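Local structure of beta-mannosidase (Trichoderma harzianum, 4CVU) at residues E738-Y748 with F843-W853; T772-P780 with E878-Y886. The protein probably hydrolyses beta-mannosidic linkages, releasing mannose from the non-reducing ends of saccharides, as a family 2 glycoside hydrolase. One frame throughout, in Å; residues are numbered along the deposited sequence.

Contact 1. Residues E738-Y748 with F843-W853; sequences EHVIASAFWNY and FTHHNHFLPVW. With CD (cadmium ion), chain Y.
Trp746 is the largest bump on 738-748, and it lodges in a hollow lined by Phe849, the Pro851 carbonyl and Trp853. With CG anti to the backbone N (chi1 -174°), the indole is carried across to the facing chain. The edge of Phe849 meets one indole face, Phe849 CZ lying 3.7 Å from Trp746 CG, and Tyr748 CB sits over the opposite face. The rim of Trp746 then points at the face of Trp853. Trp853 in turn offers its own edge to the Tyr748 ring, with Trp853 CH2 3.6 Å from Tyr748 CD2, which completes an aromatic cluster. Replacing Trp746 with an alanine would probably open a gap between Phe849 and Trp853 and leave the Phe849 edge without the face it meets.

Further along, Ile741 rests on the His845 ring as a CH-pi contact, Ile741 CB lying 3.6 Å from the ring centroid. Val740 CG2 packs 4.1 Å from Phe843 CG. Between the His845 contact and the aromatic cluster, Asn847 ND2 donates to Ala742 O at 2.9 Å in a nearly straight bond (164°) lying in the carbonyl plane, while Asn847 OD1 is held by Lys684.

Strands 740-747 and 843-849, border strands of two different sheets of an Ig-like domain, run in nearly the same direction, 25° between their axes, and are bridged mainly by side chains and waters. His848 points away from this seam and binds cadmium through ND1 at 2.5 Å. Glu738 OE1 approaches Thr844 O to 2.7 Å, and two oxygens so close imply that the carboxylate probably carries a proton.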
loop_
_atom_site.group_PDB
_atom_site.type_symbol
_atom_site.label_atom_id
_atom_site.label_comp_id
_atom_site.label_asym_id
_atom_site.label_seq_id
_atom_site.Cartn_x
_atom_site.Cartn_y
_atom_site.Cartn_z
ATOM N N GLU A 738 6.348 37.711 6.371
ATOM C CA GLU A 738 5.513 38.869 6.067
ATOM C C GLU A 738 6.377 40.150 6.060
ATOM O O GLU A 738 7.453 40.207 6.674
ATOM C CB GLU A 738 4.362 38.991 7.082
ATOM C CG GLU A 738 3.234 37.986 6.858
ATOM C CD GLU A 738 1.978 38.343 7.610
ATOM O OE1 GLU A 738 1.472 39.438 7.367
ATOM O OE2 GLU A 738 1.511 37.587 8.451
ATOM N N HIS A 739 5.899 41.162 5.341
ATOM C CA HIS A 739 6.662 42.416 5.170
ATOM C C HIS A 739 7.040 43.066 6.487
ATOM O O HIS A 739 8.150 43.495 6.649
ATOM C CB HIS A 739 5.911 43.401 4.273
ATOM C CG HIS A 739 5.765 42.930 2.863
ATOM N ND1 HIS A 739 6.837 42.786 2.007
ATOM C CD2 HIS A 739 4.669 42.557 2.163
ATOM C CE1 HIS A 739 6.402 42.341 0.837
ATOM N NE2 HIS A 739 5.093 42.205 0.901
ATOM N N VAL A 740 6.095 43.118 7.429
ATOM C CA VAL A 740 6.287 43.731 8.742
ATOM C C VAL A 740 5.847 42.716 9.814
ATOM O O VAL A 740 4.702 42.274 9.813
ATOM C CB VAL A 740 5.445 45.029 8.855
ATOM C CG1 VAL A 740 5.787 45.811 10.105
ATOM C CG2 VAL A 740 5.647 45.915 7.633
ATOM N N ILE A 741 6.771 42.341 10.697
ATOM C CA ILE A 741 6.531 41.337 11.728
ATOM C C ILE A 741 6.974 41.853 13.087
ATOM O O ILE A 741 7.883 42.674 13.189
ATOM C CB ILE A 741 7.250 39.988 11.404
ATOM C CG1 ILE A 741 8.779 40.183 11.317
ATOM C CG2 ILE A 741 6.717 39.410 10.090
ATOM C CD1 ILE A 741 9.570 38.883 11.305
ATOM N N ALA A 742 6.283 41.383 14.117
ATOM C CA ALA A 742 6.665 41.548 15.523
ATOM C C ALA A 742 7.149 40.204 16.021
ATOM O O ALA A 742 6.444 39.201 15.887
ATOM C CB ALA A 742 5.466 42.005 16.350
ATOM N N SER A 743 8.330 40.177 16.610
ATOM C CA SER A 743 9.011 38.934 16.898
ATOM C C SER A 743 9.418 38.887 18.364
ATOM O O SER A 743 9.935 39.879 18.882
ATOM C CB SER A 743 10.250 38.797 16.005
ATOM O OG SER A 743 9.914 38.681 14.618
ATOM N N ALA A 744 9.199 37.733 19.012
ATOM C CA ALA A 744 9.510 37.556 20.434
ATOM C C ALA A 744 10.791 36.776 20.599
ATOM O O ALA A 744 10.885 35.656 20.134
ATOM C CB ALA A 744 8.378 36.826 21.149
ATOM N N PHE A 745 11.751 37.374 21.284
ATOM C CA PHE A 745 13.059 36.768 21.545
ATOM C C PHE A 745 13.151 36.445 23.026
ATOM O O PHE A 745 13.079 37.356 23.870
ATOM C CB PHE A 745 14.190 37.739 21.186
ATOM C CG PHE A 745 14.385 37.926 19.709
ATOM C CD1 PHE A 745 13.619 38.835 18.999
ATOM C CD2 PHE A 745 15.348 37.212 19.035
ATOM C CE1 PHE A 745 13.798 39.022 17.635
ATOM C CE2 PHE A 745 15.542 37.385 17.669
ATOM C CZ PHE A 745 14.770 38.291 16.967
ATOM N N TRP A 746 13.320 35.172 23.348
ATOM C CA TRP A 746 13.354 34.751 24.745
ATOM C C TRP A 746 14.733 34.241 25.118
ATOM O O TRP A 746 15.173 33.200 24.633
ATOM C CB TRP A 746 12.304 33.673 25.002
ATOM C CG TRP A 746 12.174 33.264 26.476
ATOM C CD1 TRP A 746 12.407 34.046 27.589
ATOM C CD2 TRP A 746 11.744 31.991 26.966
ATOM N NE1 TRP A 746 12.165 33.327 28.730
ATOM C CE2 TRP A 746 11.753 32.065 28.381
ATOM C CE3 TRP A 746 11.359 30.787 26.348
ATOM C CZ2 TRP A 746 11.392 30.972 29.190
ATOM C CZ3 TRP A 746 11.001 29.702 27.150
ATOM C CH2 TRP A 746 11.023 29.802 28.556
ATOM N N ASN A 747 15.434 35.000 25.946
ATOM C CA ASN A 747 16.645 34.505 26.552
ATOM C C ASN A 747 16.210 33.756 27.802
ATOM O O ASN A 747 15.857 34.367 28.793
ATOM C CB ASN A 747 17.599 35.655 26.869
ATOM C CG ASN A 747 18.946 35.170 27.351
ATOM O OD1 ASN A 747 19.052 34.091 27.941
ATOM N ND2 ASN A 747 19.992 35.954 27.095
ATOM N N TYR A 748 16.206 32.432 27.742
ATOM C CA TYR A 748 15.610 31.635 28.815
ATOM C C TYR A 748 16.551 31.346 29.977
ATOM O O TYR A 748 16.099 30.901 31.017
ATOM C CB TYR A 748 14.985 30.337 28.279
ATOM C CG TYR A 748 15.894 29.485 27.407
ATOM C CD1 TYR A 748 16.903 28.708 27.969
ATOM C CD2 TYR A 748 15.719 29.438 26.015
ATOM C CE1 TYR A 748 17.725 27.919 27.173
ATOM C CE2 TYR A 748 16.525 28.651 25.214
ATOM C CZ TYR A 748 17.534 27.905 25.789
ATOM O OH TYR A 748 18.335 27.127 25.010
ATOM N N PHE A 843 -0.645 46.489 6.765
ATOM C CA PHE A 843 0.118 45.280 7.091
ATOM C C PHE A 843 -0.240 44.769 8.496
ATOM O O PHE A 843 -0.222 45.537 9.464
ATOM C CB PHE A 843 1.615 45.586 7.030
ATOM C CG PHE A 843 2.076 46.085 5.699
ATOM C CD1 PHE A 843 2.203 45.215 4.625
ATOM C CD2 PHE A 843 2.380 47.420 5.512
ATOM C CE1 PHE A 843 2.623 45.659 3.381
ATOM C CE2 PHE A 843 2.802 47.880 4.273
ATOM C CZ PHE A 843 2.922 46.997 3.203
ATOM N N THR A 844 -0.586 43.493 8.614
ATOM C CA THR A 844 -0.899 42.896 9.913
ATOM C C THR A 844 -0.162 41.561 10.106
ATOM O O THR A 844 -0.039 40.767 9.191
ATOM C CB THR A 844 -2.391 42.602 10.032
ATOM O OG1 THR A 844 -2.750 41.816 8.913
ATOM C CG2 THR A 844 -3.166 43.826 9.966
ATOM N N HIS A 845 0.307 41.339 11.314
ATOM C CA HIS A 845 1.056 40.147 11.669
ATOM C C HIS A 845 0.548 39.642 13.020
ATOM O O HIS A 845 0.431 40.417 13.936
ATOM C CB HIS A 845 2.541 40.504 11.799
ATOM C CG HIS A 845 3.412 39.355 12.124
ATOM N ND1 HIS A 845 4.210 39.315 13.239
ATOM C CD2 HIS A 845 3.609 38.187 11.472
ATOM C CE1 HIS A 845 4.868 38.178 13.252
ATOM N NE2 HIS A 845 4.529 37.482 12.185
ATOM N N HIS A 846 0.275 38.348 13.112
ATOM C CA HIS A 846 -0.154 37.663 14.325
ATOM C C HIS A 846 0.973 36.773 14.835
ATOM O O HIS A 846 1.698 36.189 14.075
ATOM C CB HIS A 846 -1.421 36.853 14.076
ATOM C CG HIS A 846 -2.553 37.688 13.594
ATOM N ND1 HIS A 846 -2.659 38.113 12.285
ATOM C CD2 HIS A 846 -3.587 38.265 14.257
ATOM C CE1 HIS A 846 -3.725 38.885 12.157
ATOM N NE2 HIS A 846 -4.301 38.998 13.341
ATOM N N ASN A 847 1.113 36.705 16.135
ATOM C CA ASN A 847 2.182 35.949 16.757
ATOM C C ASN A 847 1.802 35.691 18.218
ATOM O O ASN A 847 0.749 36.172 18.690
ATOM C CB ASN A 847 3.490 36.730 16.660
ATOM C CG ASN A 847 4.718 35.858 16.822
ATOM O OD1 ASN A 847 4.637 34.673 17.174
ATOM N ND2 ASN A 847 5.864 36.435 16.538
ATOM N N HIS A 848 2.613 34.907 18.918
ATOM C CA HIS A 848 2.418 34.667 20.340
ATOM C C HIS A 848 3.735 34.405 21.070
ATOM O O HIS A 848 4.737 34.040 20.452
ATOM C CB HIS A 848 1.480 33.476 20.543
ATOM C CG HIS A 848 2.174 32.154 20.510
ATOM N ND1 HIS A 848 2.860 31.705 19.413
ATOM C CD2 HIS A 848 2.337 31.208 21.459
ATOM C CE1 HIS A 848 3.399 30.528 19.670
ATOM N NE2 HIS A 848 3.082 30.197 20.904
ATOM N N PHE A 849 3.718 34.553 22.391
ATOM C CA PHE A 849 4.846 34.177 23.223
ATOM C C PHE A 849 4.389 33.353 24.422
ATOM O O PHE A 849 3.548 33.794 25.224
ATOM C CB PHE A 849 5.617 35.377 23.736
ATOM C CG PHE A 849 6.655 35.017 24.757
ATOM C CD1 PHE A 849 7.750 34.226 24.404
ATOM C CD2 PHE A 849 6.552 35.444 26.063
ATOM C CE1 PHE A 849 8.728 33.882 25.347
ATOM C CE2 PHE A 849 7.522 35.108 27.008
ATOM C CZ PHE A 849 8.609 34.321 26.654
ATOM N N LEU A 850 4.961 32.170 24.542
ATOM C CA LEU A 850 4.681 31.276 25.624
ATOM C C LEU A 850 5.906 31.260 26.538
ATOM O O LEU A 850 6.993 30.920 26.095
ATOM C CB LEU A 850 4.413 29.903 25.054
ATOM C CG LEU A 850 3.632 28.933 25.921
ATOM C CD1 LEU A 850 2.155 29.323 25.987
ATOM C CD2 LEU A 850 3.793 27.528 25.370
ATOM N N PRO A 851 5.739 31.640 27.814
ATOM C CA PRO A 851 6.847 31.761 28.780
ATOM C C PRO A 851 7.357 30.432 29.345
ATOM O O PRO A 851 8.253 30.416 30.181
ATOM C CB PRO A 851 6.244 32.600 29.893
ATOM C CG PRO A 851 4.797 32.241 29.862
ATOM C CD PRO A 851 4.448 32.000 28.425
ATOM N N VAL A 852 6.799 29.329 28.863
ATOM C CA VAL A 852 7.376 28.002 29.089
ATOM C C VAL A 852 7.415 27.254 27.755
ATOM O O VAL A 852 6.885 27.739 26.768
ATOM C CB VAL A 852 6.553 27.193 30.117
ATOM C CG1 VAL A 852 6.620 27.851 31.494
ATOM C CG2 VAL A 852 5.112 27.041 29.647
ATOM N N TRP A 853 8.026 26.069 27.741
ATOM C CA TRP A 853 8.057 25.245 26.531
ATOM C C TRP A 853 6.662 24.683 26.313
ATOM O O TRP A 853 5.893 24.534 27.265
ATOM C CB TRP A 853 9.099 24.129 26.623
ATOM C CG TRP A 853 10.461 24.681 26.868
ATOM C CD1 TRP A 853 11.225 24.498 27.970
ATOM C CD2 TRP A 853 11.199 25.568 26.006
ATOM N NE1 TRP A 853 12.411 25.196 27.845
ATOM C CE2 TRP A 853 12.418 25.857 26.650
ATOM C CE3 TRP A 853 10.958 26.118 24.743
ATOM C CZ2 TRP A 853 13.388 26.701 26.086
ATOM C CZ3 TRP A 853 11.922 26.959 24.177
ATOM C CH2 TRP A 853 13.119 27.243 24.854
HETATM CD CD CD Y . 1.515 31.266 17.293
HETATM O O HOH W 1 0.305 37.015 10.522
HETATM O O HOH W 2 0.170 42.046 5.796
HETATM O O HOH W 3 8.279 35.166 17.849
HETATM O O HOH W 4 0.684 28.621 17.363
HETATM O O HOH W 5 -0.630 32.784 16.365
#

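Contact 2. Residues T772-P780 with E878-Y886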
loop_
_atom_site.group_PDB
_atom_site.type_symbol
_atom_site.label_atom_id
_atom_site.label_comp_id
_atom_site.label_asym_id
_atom_site.label_seq_id
_atom_site.Cartn_x
_atom_site.Cartn_y
_atom_site.Cartn_z
ATOM N N THR A 772 -1.404 41.306 24.633
ATOM C CA THR A 772 -2.453 40.850 25.525
ATOM C C THR A 772 -2.087 39.563 26.262
ATOM O O THR A 772 -2.032 38.503 25.652
ATOM C CB THR A 772 -3.755 40.580 24.742
ATOM O OG1 THR A 772 -4.084 41.729 23.962
ATOM C CG2 THR A 772 -4.927 40.245 25.700
ATOM N N TRP A 773 -1.903 39.659 27.580
ATOM C CA TRP A 773 -1.599 38.503 28.411
ATOM C C TRP A 773 -2.895 37.876 28.961
ATOM O O TRP A 773 -3.666 38.545 29.668
ATOM C CB TRP A 773 -0.708 38.896 29.581
ATOM C CG TRP A 773 0.726 39.132 29.269
ATOM C CD1 TRP A 773 1.341 40.339 29.060
ATOM C CD2 TRP A 773 1.758 38.140 29.184
ATOM N NE1 TRP A 773 2.679 40.155 28.827
ATOM C CE2 TRP A 773 2.965 38.816 28.914
ATOM C CE3 TRP A 773 1.779 36.748 29.312
ATOM C CZ2 TRP A 773 4.194 38.132 28.751
ATOM C CZ3 TRP A 773 3.000 36.072 29.143
ATOM C CH2 TRP A 773 4.184 36.774 28.881
ATOM N N VAL A 774 -3.126 36.600 28.634
ATOM C CA VAL A 774 -4.237 35.836 29.196
ATOM C C VAL A 774 -3.724 34.528 29.791
ATOM O O VAL A 774 -2.619 34.104 29.477
ATOM C CB VAL A 774 -5.312 35.552 28.141
ATOM C CG1 VAL A 774 -5.832 36.859 27.562
ATOM C CG2 VAL A 774 -4.775 34.661 27.043
ATOM N N ASP A 775 -4.523 33.894 30.646
ATOM C CA ASP A 775 -4.255 32.505 31.068
ATOM C C ASP A 775 -4.835 31.563 30.004
ATOM O O ASP A 775 -5.470 32.024 29.062
ATOM C CB ASP A 775 -4.816 32.220 32.488
ATOM C CG ASP A 775 -6.346 32.315 32.582
ATOM O OD1 ASP A 775 -7.049 32.204 31.559
ATOM O OD2 ASP A 775 -6.868 32.500 33.721
ATOM N N LEU A 776 -4.643 30.262 30.157
ATOM C CA LEU A 776 -4.973 29.295 29.077
ATOM C C LEU A 776 -6.467 28.928 28.990
ATOM O O LEU A 776 -6.894 28.140 28.123
ATOM C CB LEU A 776 -4.059 28.074 29.165
ATOM C CG LEU A 776 -2.553 28.432 29.261
ATOM C CD1 LEU A 776 -1.666 27.210 29.436
ATOM C CD2 LEU A 776 -2.076 29.214 28.046
ATOM N N LYS A 777 -7.251 29.529 29.882
ATOM C CA LYS A 777 -8.703 29.584 29.764
ATOM C C LYS A 777 -9.159 30.862 29.034
ATOM O O LYS A 777 -10.314 30.986 28.642
ATOM C CB LYS A 777 -9.359 29.513 31.166
ATOM C CG LYS A 777 -9.388 28.117 31.784
ATOM C CD LYS A 777 -10.057 27.127 30.838
ATOM C CE LYS A 777 -10.442 25.842 31.511
ATOM N NZ LYS A 777 -11.352 25.085 30.608
ATOM N N GLY A 778 -8.252 31.814 28.857
ATOM C CA GLY A 778 -8.572 33.054 28.143
ATOM C C GLY A 778 -8.936 34.258 29.012
ATOM O O GLY A 778 -9.229 35.339 28.491
ATOM N N LYS A 779 -8.877 34.089 30.324
ATOM C CA LYS A 779 -9.121 35.187 31.247
ATOM C C LYS A 779 -7.889 36.096 31.322
ATOM O O LYS A 779 -6.795 35.621 31.562
ATOM C CB LYS A 779 -9.437 34.626 32.636
ATOM C CG LYS A 779 -9.934 35.668 33.620
ATOM C CD LYS A 779 -10.306 35.019 34.951
ATOM C CE LYS A 779 -10.680 36.058 36.000
ATOM N NZ LYS A 779 -11.804 36.913 35.538
ATOM N N PRO A 780 -8.065 37.411 31.163
ATOM C CA PRO A 780 -6.888 38.282 31.227
ATOM C C PRO A 780 -6.111 38.117 32.513
ATOM O O PRO A 780 -6.698 37.848 33.549
ATOM C CB PRO A 780 -7.491 39.696 31.164
ATOM C CG PRO A 780 -8.804 39.523 30.499
ATOM C CD PRO A 780 -9.304 38.179 30.959
ATOM N N GLU A 878 -13.708 28.027 16.049
ATOM C CA GLU A 878 -13.985 28.702 17.310
ATOM C C GLU A 878 -13.530 27.901 18.521
ATOM O O GLU A 878 -13.885 26.762 18.650
ATOM C CB GLU A 878 -15.485 29.017 17.421
ATOM C CG GLU A 878 -15.815 30.064 18.476
ATOM C CD GLU A 878 -17.323 30.226 18.704
ATOM O OE1 GLU A 878 -18.138 29.588 17.972
ATOM O OE2 GLU A 878 -17.690 30.986 19.626
ATOM N N ALA A 879 -12.721 28.508 19.387
ATOM C CA ALA A 879 -12.407 27.910 20.667
ATOM C C ALA A 879 -13.518 28.307 21.666
ATOM O O ALA A 879 -13.715 29.491 21.933
ATOM C CB ALA A 879 -11.052 28.379 21.155
ATOM N N THR A 880 -14.245 27.316 22.176
ATOM C CA THR A 880 -15.454 27.524 22.984
ATOM C C THR A 880 -15.175 27.570 24.510
ATOM O O THR A 880 -15.852 28.295 25.252
ATOM C CB THR A 880 -16.488 26.433 22.596
ATOM O OG1 THR A 880 -16.994 26.750 21.289
ATOM C CG2 THR A 880 -17.635 26.359 23.518
ATOM N N ALA A 881 -14.172 26.835 24.978
ATOM C CA ALA A 881 -13.952 26.627 26.415
ATOM C C ALA A 881 -12.662 27.224 26.954
ATOM O O ALA A 881 -12.492 27.364 28.161
ATOM C CB ALA A 881 -13.969 25.138 26.709
ATOM N N GLY A 882 -11.719 27.529 26.068
ATOM C CA GLY A 882 -10.453 28.098 26.498
ATOM C C GLY A 882 -9.529 28.371 25.331
ATOM O O GLY A 882 -9.930 28.267 24.168
ATOM N N VAL A 883 -8.292 28.723 25.643
ATOM C CA VAL A 883 -7.303 29.033 24.620
ATOM C C VAL A 883 -6.830 27.764 23.934
ATOM O O VAL A 883 -6.520 26.771 24.593
ATOM C CB VAL A 883 -6.063 29.725 25.210
ATOM C CG1 VAL A 883 -4.939 29.827 24.175
ATOM C CG2 VAL A 883 -6.435 31.092 25.713
ATOM N N SER A 884 -6.771 27.808 22.608
ATOM C CA SER A 884 -6.215 26.717 21.840
ATOM C C SER A 884 -4.870 27.108 21.280
ATOM O O SER A 884 -4.775 28.130 20.614
ATOM C CB SER A 884 -7.163 26.373 20.693
ATOM O OG SER A 884 -6.435 25.702 19.707
ATOM N N LEU A 885 -3.832 26.302 21.516
ATOM C CA LEU A 885 -2.507 26.552 20.961
ATOM C C LEU A 885 -2.245 25.646 19.766
ATOM O O LEU A 885 -2.627 24.484 19.784
ATOM C CB LEU A 885 -1.416 26.302 22.024
ATOM C CG LEU A 885 -1.517 27.136 23.283
ATOM C CD1 LEU A 885 -0.358 26.825 24.247
ATOM C CD2 LEU A 885 -1.515 28.596 22.878
ATOM N N TYR A 886 -1.590 26.189 18.732
ATOM C CA TYR A 886 -1.154 25.445 17.570
ATOM C C TYR A 886 -2.400 24.802 16.956
ATOM O O TYR A 886 -2.379 23.614 16.730
ATOM C CB TYR A 886 -0.157 24.319 17.888
ATOM C CG TYR A 886 1.159 24.831 18.448
ATOM C CD1 TYR A 886 2.162 25.247 17.620
ATOM C CD2 TYR A 886 1.356 24.896 19.794
ATOM C CE1 TYR A 886 3.384 25.756 18.134
ATOM C CE2 TYR A 886 2.571 25.396 20.327
ATOM C CZ TYR A 886 3.573 25.797 19.472
ATOM O OH TYR A 886 4.818 26.317 19.961
HETATM O O HOH W 6 -6.030 25.905 27.435
HETATM O O HOH W 7 -14.508 25.932 30.083
#
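Leu776 O is gripped from more than one direction: Val883 N donates to it at 2.9 Å, and a water lies close to both this oxygen and Val883 O. The amide approaches from above the carbonyl plane, with a C=O...N angle of 129°, so the bond departs from that plane and joins a turn to a loop. The carbonyl belongs to a type I beta turn, Asp775 to Gly778, that follows strand 765-774 in the Ig/CBM-like domain. Its partner is the loop between strands 874-879 and 884-890 of the following Ig-fold domain, making this a domain-to-domain contact.

The turn is braced from within. Gly778 N donates to Asp775 O at 2.8 Å, and Asp775 OD1 receives Lys779 N together with a weak bond from Lys777 N. Outside the turn, Leu776 N is held by Asp819. Gly778 adopts a positive phi (97°), at which a side chain would jam against the preceding carbonyl.

Val883 supplies the knob. Val883 CG2, placed anti to the carbonyl carbon, presses onto the turn's backbone 3.6 Å from Asp775 O and also touches Gly778 N and, more loosely, Val774 CG2. Val905 contacts the same side chain from within the Ig-fold domain. Gly882 is nearly fully extended and lies close against the turn; a side chain there would run into Leu776 O and Lys777 CD. Gly882 CA makes a C-H...O contact of 3.6 Å with Lys777 O (156° at the hydrogen). Lys777, bent at chi2, folds back over the loop, bringing Lys777 CD to 3.6 Å from Ala881 O.

From the N terminus the segments come in the order 738-748, 772-780, 843-853, 878-886, so the two contacts cross and neither nests in the other. Contact 1 closes a loop of 94 residues, bringing strand 740-747 beside strand 841-849, the outer strands of two sheets. Contact 2 closes one of 97 residues and ties a turn of the Ig/CBM-like domain to the next, Ig-fold domain. Their centres lie about 17 Å apart, yet they touch: Phe849 CD2 meets Trp773 CH2 at 3.9 Å, strands 841-849 and 765-774 both flanking 821-830 in one sheet. Beyond strand 841-849, Leu850 CD1 packs 3.9 Å from Leu885 CD1 of the Ig-fold domain.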